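Local coordinates for hypothetical protein PA3352 (Pseudomonas aeruginosa, PDB 2FUP), which is a putative FlgN-family flagella synthesis protein, which probably acts, as FlgN proteins do, as an export chaperone for the hook-filament junction proteins of the flagellum, at residues P3-L9 with R85-L91; F12-I16 with R94-L98; H18-L22 with L51-L55; V26-F30 with A108-N112. All coordinates share one frame; numbering follows the deposited sequence. Where two conformers were deposited one is given.

Contact 1: residues P3-L9 with R85-L91; sequences PDSPTLL and RADGAEL
Ser5 and Arg85 meet in a mixed polar and apolar contact at one end of the helical bundle, where the N-terminal arm runs into helix 7-34 and the loop after helix 75-82 runs into helix 88-114. Arg85 NH2 gives a weak hydrogen bond to Ser5 O at 2.9 Å, bent to 123° at the hydrogen. Pro3 O lies over one face of the guanidinium, offset toward its rim, and Pro3 CB rests 3.7 Å from Arg85 NH1. Its own segment holds the group at the edge. Asp87 lies near the guanidinium plane and takes it side-on, with OD1 2.8 Å from Arg85 NE and OD2 3.0 Å from Arg85 NH2. The bend of the Arg85 chain at chi3 (61°) suits this grip, and the type I turn from Arg85 to Gly88 brings the two residues together. Water extends the polar layer. One molecule donates to Ser5 O and Asp87 OD2 and accepts from Leu9 N, so it links the first turn of one helix to the start of the other. A second joins Ser5 N to Arg85 NH1. Ser5 OG accepts from Thr7 N, a capping bond at the start of helix 7-34. Next to this polar cluster, toward the helices, the contact is apolar. Leu91 CD2 is 3.8 Å from Leu9 CB and 3.9 Å from Leu8 CG, and the Leu8 and Leu91 side chains cross at about a right angle. Leu8 and Leu91 both pack on Tyr81 of helix 75-82, and Leu8 reaches Arg62 and Ile65 of helix 39-68.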
loop_
_atom_site.group_PDB
_atom_site.type_symbol
_atom_site.label_atom_id
_atom_site.label_comp_id
_atom_site.label_asym_id
_atom_site.label_seq_id
_atom_site.Cartn_x
_atom_site.Cartn_y
_atom_site.Cartn_z
ATOM N N PRO A 3 10.170 19.585 -14.781
ATOM C CA PRO A 3 10.190 18.496 -13.766
ATOM C C PRO A 3 9.938 17.120 -14.370
ATOM O O PRO A 3 8.881 16.936 -14.991
ATOM C CB PRO A 3 9.049 18.872 -12.815
ATOM C CG PRO A 3 8.971 20.386 -12.915
ATOM C CD PRO A 3 9.272 20.692 -14.383
ATOM N N ASP A 4 10.936 16.210 -14.266
ATOM C CA ASP A 4 10.764 14.822 -14.708
ATOM C C ASP A 4 11.528 13.782 -13.867
ATOM O O ASP A 4 11.945 12.753 -14.379
ATOM C CB ASP A 4 11.109 14.630 -16.171
ATOM C CG ASP A 4 12.551 14.898 -16.459
ATOM O OD1 ASP A 4 13.278 15.357 -15.511
ATOM O OD2 ASP A 4 12.945 14.660 -17.647
ATOM N N SER A 5 11.693 14.036 -12.577
ATOM C CA SER A 5 12.272 13.035 -11.712
ATOM C C SER A 5 11.403 11.809 -11.586
ATOM O O SER A 5 10.190 11.929 -11.399
ATOM C CB SER A 5 12.421 13.641 -10.319
ATOM O OG SER A 5 12.886 12.616 -9.465
ATOM N N PRO A 6 12.038 10.633 -11.664
ATOM C CA PRO A 6 11.282 9.393 -11.596
ATOM C C PRO A 6 10.849 9.002 -10.200
ATOM O O PRO A 6 10.133 7.979 -10.059
ATOM C CB PRO A 6 12.280 8.392 -12.141
ATOM C CG PRO A 6 13.602 8.984 -11.788
ATOM C CD PRO A 6 13.440 10.387 -12.012
ATOM N N THR A 7 11.221 9.796 -9.182
ATOM C CA THR A 7 11.037 9.255 -7.810
ATOM C C THR A 7 9.628 8.913 -7.421
ATOM O O THR A 7 9.349 7.859 -6.903
ATOM C CB THR A 7 11.621 10.199 -6.798
ATOM O OG1 THR A 7 12.945 10.543 -7.199
ATOM C CG2 THR A 7 11.653 9.617 -5.414
ATOM N N LEU A 8 8.681 9.813 -7.657
ATOM C CA LEU A 8 7.324 9.567 -7.230
ATOM C C LEU A 8 6.732 8.367 -7.944
ATOM O O LEU A 8 6.069 7.505 -7.299
ATOM C CB LEU A 8 6.409 10.774 -7.393
ATOM C CG LEU A 8 5.046 10.725 -6.758
ATOM C CD1 LEU A 8 5.151 10.535 -5.264
ATOM C CD2 LEU A 8 4.245 11.972 -6.987
ATOM N N LEU A 9 6.941 8.295 -9.253
ATOM C CA LEU A 9 6.408 7.177 -9.980
ATOM C C LEU A 9 7.039 5.872 -9.526
ATOM O O LEU A 9 6.353 4.856 -9.424
ATOM C CB LEU A 9 6.564 7.400 -11.484
ATOM C CG LEU A 9 5.906 6.342 -12.392
ATOM C CD1 LEU A 9 4.408 6.240 -12.206
ATOM C CD2 LEU A 9 6.202 6.759 -13.868
ATOM N N ARG A 85 3.409 17.217 -16.148
ATOM C CA ARG A 85 4.467 16.212 -16.240
ATOM C C ARG A 85 4.126 15.180 -17.301
ATOM O O ARG A 85 2.976 14.732 -17.419
ATOM C CB ARG A 85 4.598 15.450 -14.916
ATOM C CG ARG A 85 4.962 16.295 -13.714
ATOM C CD ARG A 85 5.032 15.450 -12.458
ATOM N NE ARG A 85 6.066 14.420 -12.599
ATOM C CZ ARG A 85 7.340 14.525 -12.266
ATOM N NH1 ARG A 85 7.817 15.606 -11.656
ATOM N NH2 ARG A 85 8.138 13.527 -12.573
ATOM N N ALA A 86 5.155 14.788 -18.062
ATOM C CA ALA A 86 4.998 13.744 -19.050
ATOM C C ALA A 86 4.550 12.445 -18.410
ATOM O O ALA A 86 3.813 11.709 -19.058
ATOM C CB ALA A 86 6.318 13.539 -19.816
ATOM N N ASP A 87 4.933 12.198 -17.156
ATOM C CA ASP A 87 4.596 10.975 -16.488
ATOM C C ASP A 87 3.277 11.131 -15.710
ATOM O O ASP A 87 2.886 10.246 -14.964
ATOM C CB ASP A 87 5.696 10.433 -15.564
ATOM C CG ASP A 87 5.918 11.271 -14.309
ATOM O OD1 ASP A 87 5.154 12.225 -14.103
ATOM O OD2 ASP A 87 6.915 10.946 -13.543
ATOM N N GLY A 88 2.568 12.241 -15.896
ATOM C CA GLY A 88 1.433 12.579 -15.037
ATOM C C GLY A 88 0.273 11.591 -15.121
ATOM O O GLY A 88 -0.342 11.255 -14.087
ATOM N N ALA A 89 -0.044 11.171 -16.334
ATOM C CA ALA A 89 -1.181 10.243 -16.459
ATOM C C ALA A 89 -0.852 8.921 -15.776
ATOM O O ALA A 89 -1.710 8.301 -15.119
ATOM C CB ALA A 89 -1.532 10.017 -17.909
ATOM N N GLU A 90 0.406 8.478 -15.887
ATOM C CA GLU A 90 0.811 7.286 -15.210
ATOM C C GLU A 90 0.784 7.500 -13.711
ATOM O O GLU A 90 0.409 6.564 -12.976
ATOM C CB GLU A 90 2.249 6.884 -15.600
ATOM C CG GLU A 90 2.311 6.099 -16.808
ATOM C CD GLU A 90 1.749 4.740 -16.571
ATOM O OE1 GLU A 90 1.975 4.109 -15.510
ATOM O OE2 GLU A 90 1.059 4.329 -17.434
ATOM N N LEU A 91 1.263 8.644 -13.180
ATOM C CA LEU A 91 1.143 8.906 -11.746
ATOM C C LEU A 91 -0.285 8.700 -11.240
ATOM O O LEU A 91 -0.516 8.088 -10.193
ATOM C CB LEU A 91 1.646 10.310 -11.361
ATOM C CG LEU A 91 3.130 10.639 -11.451
ATOM C CD1 LEU A 91 3.422 12.067 -11.279
ATOM C CD2 LEU A 91 3.864 9.830 -10.404
HETATM O O HOH W 1 7.671 10.576 -10.879
HETATM O O HOH W 2 10.494 16.294 -10.788
#

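Contact 2: residues F12-I16 with R94-L98; sequences FAEDI and RGDEL
Phe12 lays one face of its ring against the backbone of Gly95, with Gly95 N above the rim of that face. Phe12 CE1 comes within 3.5 Å of Gly95 CA, an approach made close by the lack of a side chain there. Leu98 meets the same ring at its edge. Its CD2 is 4.0 Å from Phe12 CD1, and the two side chains cross at about a right angle. The other branch, Leu98 CD1, lies over the backbone of Asp15, 3.7 Å from Asp15 O. Ile16 crosses both Arg94 and Glu97 at about right angles. Its CD1 sits 3.6 Å from Arg94 CD, at the edge of the guanidinium and near its plane. Arg94 is bent at chi2 (-69°) and chi3 (71°), which folds it back to Glu97. There NE and NH2 share the single oxygen OE1, each at 2.9 Å, and the Ile16 methyl CD1 lies beside the salt-bridged pair. Arg94 NH1 is also paired with Glu90. Asp15 turns its carboxylate to Arg62 and Asn58 of helix 39-68. The local axes run in nearly the same direction, 9.6 Å apart with a crossing angle of 25°, which is the packing of two like-directed helices in an up-and-down helical bundle.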
loop_
_atom_site.group_PDB
_atom_site.type_symbol
_atom_site.label_atom_id
_atom_site.label_comp_id
_atom_site.label_asym_id
_atom_site.label_seq_id
_atom_site.Cartn_x
_atom_site.Cartn_y
_atom_site.Cartn_z
ATOM N N PHE A 12 5.313 4.751 -6.335
ATOM C CA PHE A 12 4.041 4.129 -6.621
ATOM C C PHE A 12 4.244 2.732 -7.175
ATOM O O PHE A 12 3.509 1.824 -6.785
ATOM C CB PHE A 12 3.225 4.942 -7.630
ATOM C CG PHE A 12 2.461 6.071 -7.021
ATOM C CD1 PHE A 12 1.474 5.872 -6.075
ATOM C CD2 PHE A 12 2.695 7.382 -7.403
ATOM C CE1 PHE A 12 0.782 6.913 -5.515
ATOM C CE2 PHE A 12 1.977 8.462 -6.811
ATOM C CZ PHE A 12 1.001 8.213 -5.863
ATOM N N ALA A 13 5.166 2.561 -8.117
ATOM C CA ALA A 13 5.406 1.226 -8.715
ATOM C C ALA A 13 5.821 0.240 -7.629
ATOM O O ALA A 13 5.332 -0.877 -7.573
ATOM C CB ALA A 13 6.495 1.307 -9.812
ATOM N N GLU A 14 6.741 0.634 -6.780
ATOM C CA GLU A 14 7.169 -0.242 -5.699
ATOM C C GLU A 14 6.015 -0.605 -4.777
ATOM O O GLU A 14 5.825 -1.765 -4.417
ATOM C CB GLU A 14 8.240 0.442 -4.850
ATOM C CG GLU A 14 9.565 0.617 -5.542
ATOM C CD GLU A 14 10.659 1.287 -4.694
ATOM O OE1 GLU A 14 10.422 1.491 -3.456
ATOM O OE2 GLU A 14 11.755 1.578 -5.286
ATOM N N ASP A 15 5.185 0.376 -4.451
ATOM C CA ASP A 15 4.101 0.114 -3.510
ATOM C C ASP A 15 2.997 -0.735 -4.105
ATOM O O ASP A 15 2.387 -1.535 -3.388
ATOM C CB ASP A 15 3.582 1.416 -2.871
ATOM C CG ASP A 15 4.475 1.885 -1.757
ATOM O OD1 ASP A 15 4.112 2.795 -0.988
ATOM O OD2 ASP A 15 5.443 1.200 -1.558
ATOM N N ILE A 16 2.715 -0.603 -5.398
ATOM C CA ILE A 16 1.748 -1.514 -6.079
ATOM C C ILE A 16 2.250 -2.982 -5.951
ATOM O O ILE A 16 1.497 -3.896 -5.640
ATOM C CB ILE A 16 1.468 -1.077 -7.508
ATOM C CG1 ILE A 16 0.556 0.159 -7.498
ATOM C CG2 ILE A 16 0.805 -2.197 -8.271
ATOM C CD1 ILE A 16 0.637 0.966 -8.738
ATOM N N ARG A 94 -1.487 5.006 -11.466
ATOM C CA ARG A 94 -0.868 4.190 -10.407
ATOM C C ARG A 94 -1.380 4.584 -9.020
ATOM O O ARG A 94 -1.588 3.723 -8.185
ATOM C CB ARG A 94 0.678 4.272 -10.506
ATOM C CG ARG A 94 1.234 3.788 -11.812
ATOM C CD ARG A 94 1.123 2.289 -12.087
ATOM N NE ARG A 94 -0.200 1.837 -12.361
ATOM C CZ ARG A 94 -0.863 1.846 -13.522
ATOM N NH1 ARG A 94 -0.400 2.400 -14.616
ATOM N NH2 ARG A 94 -2.074 1.335 -13.541
ATOM N N GLY A 95 -1.548 5.876 -8.755
ATOM C CA GLY A 95 -2.088 6.277 -7.484
ATOM C C GLY A 95 -3.447 5.646 -7.271
ATOM O O GLY A 95 -3.800 5.214 -6.181
ATOM N N ASP A 96 -4.307 5.625 -8.301
ATOM C CA ASP A 96 -5.658 5.091 -8.161
ATOM C C ASP A 96 -5.636 3.559 -7.974
ATOM O O ASP A 96 -6.439 3.004 -7.245
ATOM C CB ASP A 96 -6.496 5.435 -9.408
ATOM C CG ASP A 96 -6.759 6.912 -9.564
ATOM O OD1 ASP A 96 -6.728 7.662 -8.531
ATOM O OD2 ASP A 96 -7.069 7.349 -10.707
ATOM N N GLU A 97 -4.731 2.899 -8.686
ATOM C CA GLU A 97 -4.572 1.465 -8.498
ATOM C C GLU A 97 -4.102 1.127 -7.092
ATOM O O GLU A 97 -4.547 0.166 -6.480
ATOM C CB GLU A 97 -3.597 0.881 -9.498
ATOM C CG GLU A 97 -3.408 -0.623 -9.438
ATOM C CD GLU A 97 -2.456 -1.159 -10.502
ATOM O OE1 GLU A 97 -1.753 -0.338 -11.212
ATOM O OE2 GLU A 97 -2.445 -2.427 -10.575
ATOM N N LEU A 98 -3.111 1.861 -6.605
ATOM C CA LEU A 98 -2.679 1.673 -5.225
ATOM C C LEU A 98 -3.783 1.889 -4.247
ATOM O O LEU A 98 -3.952 1.111 -3.313
ATOM C CB LEU A 98 -1.486 2.583 -4.916
ATOM C CG LEU A 98 -0.877 2.404 -3.522
ATOM C CD1 LEU A 98 -0.334 0.980 -3.287
ATOM C CD2 LEU A 98 0.189 3.444 -3.212
#

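Contact 3: residues H18-L22 with L51-L55; sequences HANQL and LMQQL
His18 stacks its imidazole on the side-chain amide of Gln54, with the two planes 28° apart. The amide lies over one face of the ring, and Gln54 CB is 3.8 Å from His18 CD2. Leu51 comes to the same ring obliquely and puts CD2 3.6 Å from His18 ND1. The His18 stem is held as well: its CB touches Leu55 CD2 at 4.0 Å. Leu51 splits its two methyl groups between successive turns of the partner helix. While CD2 stays with His18, CD1 reaches 3.7 Å from Leu22 N and 3.9 Å from Gln21 CB, and the Gln21 and Leu51 side chains cross at about a right angle. With CG anti to the backbone N (chi1 -176°), Leu22 sends CD2 obliquely to Leu55, 3.9 Å from its CD1. On the other branch, Leu22 CD1 is 4.4 Å from CG of Met52, which is present as selenomethionine.

The helices here run in opposite directions, with local axes 9.9 Å apart at closest and 148° between their directions. They belong to helix 7-34 and helix 39-68, which follow each other in the chain and form an antiparallel helical hairpin. Leucines fill the buried side of this interface. The His18-Gln54 stack lies nearer its partly exposed margin.

Outside the pair, other helices close around the leucines. Leu22 packs on Cys105 of helix 88-114, and Ala19 on Leu98 and Leu101. Leu51 also meets Leu25, further along helix 7-34. Met52 touches Ser122 and Leu126 of helix 121-130, and Leu55 rests on Leu130.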
loop_
_atom_site.group_PDB
_atom_site.type_symbol
_atom_site.label_atom_id
_atom_site.label_comp_id
_atom_site.label_asym_id
_atom_site.label_seq_id
_atom_site.Cartn_x
_atom_site.Cartn_y
_atom_site.Cartn_z
ATOM N N HIS A 18 4.300 -4.146 -3.634
ATOM C CA HIS A 18 4.201 -4.594 -2.240
ATOM C C HIS A 18 2.742 -4.817 -1.809
ATOM O O HIS A 18 2.481 -5.743 -1.044
ATOM C CB HIS A 18 4.916 -3.643 -1.293
ATOM C CG HIS A 18 6.353 -3.453 -1.614
ATOM N ND1 HIS A 18 7.165 -4.478 -2.037
ATOM C CD2 HIS A 18 7.126 -2.347 -1.552
ATOM C CE1 HIS A 18 8.400 -4.006 -2.199
ATOM N NE2 HIS A 18 8.388 -2.706 -1.958
ATOM N N ALA A 19 1.812 -3.980 -2.260
ATOM C CA ALA A 19 0.413 -4.152 -1.924
ATOM C C ALA A 19 -0.146 -5.416 -2.551
ATOM O O ALA A 19 -0.915 -6.117 -1.938
ATOM C CB ALA A 19 -0.386 -2.946 -2.339
ATOM N N ASN A 20 0.230 -5.710 -3.788
ATOM C CA ASN A 20 -0.173 -6.998 -4.371
ATOM C C ASN A 20 0.372 -8.179 -3.538
ATOM O O ASN A 20 -0.367 -9.130 -3.284
ATOM C CB ASN A 20 0.336 -7.101 -5.793
ATOM C CG ASN A 20 -0.614 -6.509 -6.793
ATOM O OD1 ASN A 20 -1.799 -6.838 -6.806
ATOM N ND2 ASN A 20 -0.082 -5.671 -7.696
ATOM N N GLN A 21 1.637 -8.101 -3.138
ATOM C CA GLN A 21 2.197 -9.187 -2.372
ATOM C C GLN A 21 1.460 -9.298 -1.031
ATOM O O GLN A 21 1.195 -10.402 -0.540
ATOM C CB GLN A 21 3.703 -9.082 -2.253
ATOM C CG GLN A 21 4.341 -9.422 -3.602
ATOM C CD GLN A 21 5.786 -9.812 -3.470
ATOM O OE1 GLN A 21 6.493 -9.257 -2.649
ATOM N NE2 GLN A 21 6.232 -10.797 -4.264
ATOM N N LEU A 22 1.173 -8.160 -0.401
ATOM C CA LEU A 22 0.446 -8.169 0.890
ATOM C C LEU A 22 -0.932 -8.834 0.739
ATOM O O LEU A 22 -1.314 -9.699 1.506
ATOM C CB LEU A 22 0.339 -6.730 1.439
ATOM C CG LEU A 22 -0.305 -6.627 2.804
ATOM C CD1 LEU A 22 0.415 -7.407 3.853
ATOM C CD2 LEU A 22 -0.414 -5.152 3.227
ATOM N N LEU A 51 6.873 -5.952 4.260
ATOM C CA LEU A 51 6.024 -5.265 3.300
ATOM C C LEU A 51 5.352 -4.074 3.942
ATOM O O LEU A 51 5.169 -3.026 3.329
ATOM C CB LEU A 51 4.926 -6.219 2.720
ATOM C CG LEU A 51 5.521 -7.301 1.857
ATOM C CD1 LEU A 51 4.401 -8.277 1.493
ATOM C CD2 LEU A 51 6.199 -6.756 0.629
HETATM N N MSE A 52 4.925 -4.244 5.176
HETATM C CA MSE A 52 4.164 -3.204 5.844
HETATM C C MSE A 52 5.117 -2.039 6.185
HETATM O O MSE A 52 4.747 -0.854 6.088
HETATM C CB MSE A 52 3.534 -3.794 7.089
HETATM C CG MSE A 52 2.530 -4.853 6.751
HETATM SE SE MSE A 52 1.893 -5.695 8.352
HETATM C CE MSE A 52 3.488 -6.349 9.090
ATOM N N GLN A 53 6.338 -2.410 6.530
ATOM C CA GLN A 53 7.393 -1.394 6.766
ATOM C C GLN A 53 7.670 -0.598 5.499
ATOM O O GLN A 53 7.782 0.670 5.527
ATOM C CB GLN A 53 8.704 -2.056 7.165
ATOM N N GLN A 54 7.816 -1.306 4.386
ATOM C CA GLN A 54 8.078 -0.662 3.125
ATOM C C GLN A 54 6.892 0.192 2.742
ATOM O O GLN A 54 7.056 1.326 2.254
ATOM C CB GLN A 54 8.435 -1.632 1.967
ATOM C CG GLN A 54 9.784 -2.342 2.159
ATOM C CD GLN A 54 9.938 -3.603 1.346
ATOM O OE1 GLN A 54 9.103 -4.535 1.442
ATOM N NE2 GLN A 54 10.936 -3.617 0.477
ATOM N N LEU A 55 5.667 -0.307 2.876
ATOM C CA LEU A 55 4.501 0.530 2.546
ATOM C C LEU A 55 4.398 1.837 3.405
ATOM O O LEU A 55 4.029 2.911 2.919
ATOM C CB LEU A 55 3.188 -0.295 2.636
ATOM C CG LEU A 55 2.976 -1.317 1.473
ATOM C CD1 LEU A 55 2.000 -2.415 1.852
ATOM C CD2 LEU A 55 2.604 -0.679 0.150
#

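Contact 4: residues V26-F30 with A108-N112; sequences VDEEF and ANLRN
Asn112 uses its side-chain nitrogen to bind two oxygens of helix 7-34. Asn112 ND2 donates to Val26 O at 3.0 Å, nearly straight at 165°, and to Glu29 OE2 at 2.9 Å. Val26 O already accepts the helical bond from Phe30 N, and the two donors reach it from opposite faces of its plane. Glu29 OE2 is met on the anti side of the carboxylate. Its other oxygen, OE1, is salt-bridged to Lys48 of helix 39-68, so the buried carboxylate ties together three helices. The second end of the amide, Asn112 OD1, accepts from Arg111 NH2 at 3.1 Å.

That bond is consistent with the guanidinium lying flat on the Phe30 ring, in a stacked cation-pi contact. The planes are 11° apart, and Arg111 CZ is 3.8 Å from the ring centroid. Arg111 CD adds an off-centre CH-pi contact. A water accepts from Arg111 NH2 and donates to Asp27 OD1.

Here helix 7-34 and helix 88-114 run side by side in nearly the same direction, with local axes 9.6 Å apart at 22°. Val26 is a knob in a hole formed by Ala108, Asn109, Arg111 and Asn112. Its CG1, anti to the backbone N, lies 3.6 Å from Ala108 CB. Further out, Phe30 touches Ile115, and Asn109 ND2 bonds to Gln120 O.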
loop_
_atom_site.group_PDB
_atom_site.type_symbol
_atom_site.label_atom_id
_atom_site.label_comp_id
_atom_site.label_asym_id
_atom_site.label_seq_id
_atom_site.Cartn_x
_atom_site.Cartn_y
_atom_site.Cartn_z
ATOM N N VAL A 26 -2.313 -12.054 2.678
ATOM C CA VAL A 26 -3.566 -12.061 3.452
ATOM C C VAL A 26 -4.555 -13.151 2.984
ATOM O O VAL A 26 -5.228 -13.832 3.782
ATOM C CB VAL A 26 -4.254 -10.669 3.427
ATOM C CG1 VAL A 26 -5.607 -10.730 4.158
ATOM C CG2 VAL A 26 -3.380 -9.693 4.079
ATOM N N ASP A 27 -4.605 -13.393 1.688
ATOM C CA ASP A 27 -5.428 -14.469 1.159
ATOM C C ASP A 27 -4.837 -15.830 1.580
ATOM O O ASP A 27 -5.562 -16.805 1.899
ATOM C CB ASP A 27 -5.420 -14.431 -0.361
ATOM C CG ASP A 27 -6.271 -15.538 -0.975
ATOM O OD1 ASP A 27 -7.473 -15.532 -0.658
ATOM O OD2 ASP A 27 -5.750 -16.355 -1.798
ATOM N N GLU A 28 -3.498 -15.939 1.578
ATOM C CA GLU A 28 -2.848 -17.173 1.970
ATOM C C GLU A 28 -3.210 -17.459 3.463
ATOM O O GLU A 28 -3.440 -18.594 3.893
ATOM C CB GLU A 28 -1.342 -17.061 1.733
ATOM C CG GLU A 28 -0.614 -18.320 2.041
ATOM C CD GLU A 28 0.813 -18.367 1.481
ATOM O OE1 GLU A 28 1.131 -17.436 0.697
ATOM O OE2 GLU A 28 1.616 -19.264 1.865
ATOM N N GLU A 29 -3.168 -16.391 4.265
ATOM C CA GLU A 29 -3.560 -16.513 5.656
ATOM C C GLU A 29 -5.045 -16.938 5.864
ATOM O O GLU A 29 -5.342 -17.760 6.694
ATOM C CB GLU A 29 -3.239 -15.189 6.364
ATOM C CG GLU A 29 -3.604 -15.127 7.818
ATOM C CD GLU A 29 -3.338 -13.729 8.356
ATOM O OE1 GLU A 29 -2.158 -13.393 8.626
ATOM O OE2 GLU A 29 -4.297 -12.941 8.435
ATOM N N PHE A 30 -5.935 -16.381 5.075
ATOM C CA PHE A 30 -7.341 -16.808 5.049
ATOM C C PHE A 30 -7.427 -18.305 4.800
ATOM O O PHE A 30 -8.140 -19.056 5.514
ATOM C CB PHE A 30 -8.092 -16.011 3.977
ATOM C CG PHE A 30 -9.472 -16.412 3.800
ATOM C CD1 PHE A 30 -10.366 -16.267 4.818
ATOM C CD2 PHE A 30 -9.881 -16.903 2.569
ATOM C CE1 PHE A 30 -11.706 -16.649 4.638
ATOM C CE2 PHE A 30 -11.201 -17.313 2.377
ATOM C CZ PHE A 30 -12.099 -17.188 3.399
ATOM N N ALA A 108 -9.648 -7.433 3.362
ATOM C CA ALA A 108 -9.327 -8.843 3.461
ATOM C C ALA A 108 -8.757 -9.109 4.840
ATOM O O ALA A 108 -8.990 -10.182 5.429
ATOM C CB ALA A 108 -8.310 -9.223 2.384
ATOM N N ASN A 109 -8.005 -8.178 5.354
ATOM C CA ASN A 109 -7.468 -8.360 6.683
ATOM C C ASN A 109 -8.546 -8.300 7.741
ATOM O O ASN A 109 -8.579 -9.125 8.679
ATOM C CB ASN A 109 -6.401 -7.349 6.935
ATOM C CG ASN A 109 -5.762 -7.503 8.291
ATOM O OD1 ASN A 109 -5.045 -8.479 8.544
ATOM N ND2 ASN A 109 -6.026 -6.538 9.188
ATOM N N LEU A 110 -9.493 -7.388 7.569
ATOM C CA LEU A 110 -10.628 -7.373 8.489
ATOM C C LEU A 110 -11.400 -8.680 8.454
ATOM O O LEU A 110 -11.844 -9.209 9.506
ATOM C CB LEU A 110 -11.546 -6.167 8.198
ATOM C CG LEU A 110 -10.934 -4.832 8.603
ATOM C CD1 LEU A 110 -11.760 -3.671 8.027
ATOM C CD2 LEU A 110 -10.792 -4.691 10.119
ATOM N N ARG A 111 -11.617 -9.238 7.280
ATOM C CA ARG A 111 -12.268 -10.536 7.193
ATOM C C ARG A 111 -11.487 -11.613 7.984
ATOM O O ARG A 111 -12.085 -12.412 8.710
ATOM C CB ARG A 111 -12.488 -10.962 5.733
ATOM C CG ARG A 111 -12.993 -12.393 5.552
ATOM C CD ARG A 111 -12.583 -12.978 4.255
ATOM N NE ARG A 111 -11.137 -12.889 4.160
ATOM C CZ ARG A 111 -10.446 -13.001 3.037
ATOM N NH1 ARG A 111 -11.065 -13.275 1.889
ATOM N NH2 ARG A 111 -9.138 -12.859 3.078
ATOM N N ASN A 112 -10.171 -11.644 7.856
ATOM C CA ASN A 112 -9.345 -12.597 8.620
ATOM C C ASN A 112 -9.438 -12.370 10.131
ATOM O O ASN A 112 -9.597 -13.341 10.890
ATOM C CB ASN A 112 -7.879 -12.486 8.225
ATOM C CG ASN A 112 -7.605 -13.005 6.814
ATOM O OD1 ASN A 112 -8.507 -13.423 6.102
ATOM N ND2 ASN A 112 -6.347 -13.041 6.443
HETATM O O HOH W 3 -8.420 -13.178 0.283
#

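From the N terminus, the first helix (7-34) enters all four contacts in order. Contacts 1, 2 and 4 join it to helix 88-114, each closing a loop of more than 70 residues. Since the two helices run the same way, these three loops cross one another. Contact 3 closes a shorter loop, to helix 39-68. It nests inside the loops of contacts 1 and 2 but crosses that of contact 4. Contacts 1 and 2 touch through Leu9 with Arg94 and Leu91 with Phe12. Contacts 2 and 3 touch through Asp15 with Leu55 and Leu98 with Ala19. Contacts 1 and 4 lie on opposite sides of the chain's centre, their centres about 33 Å apart.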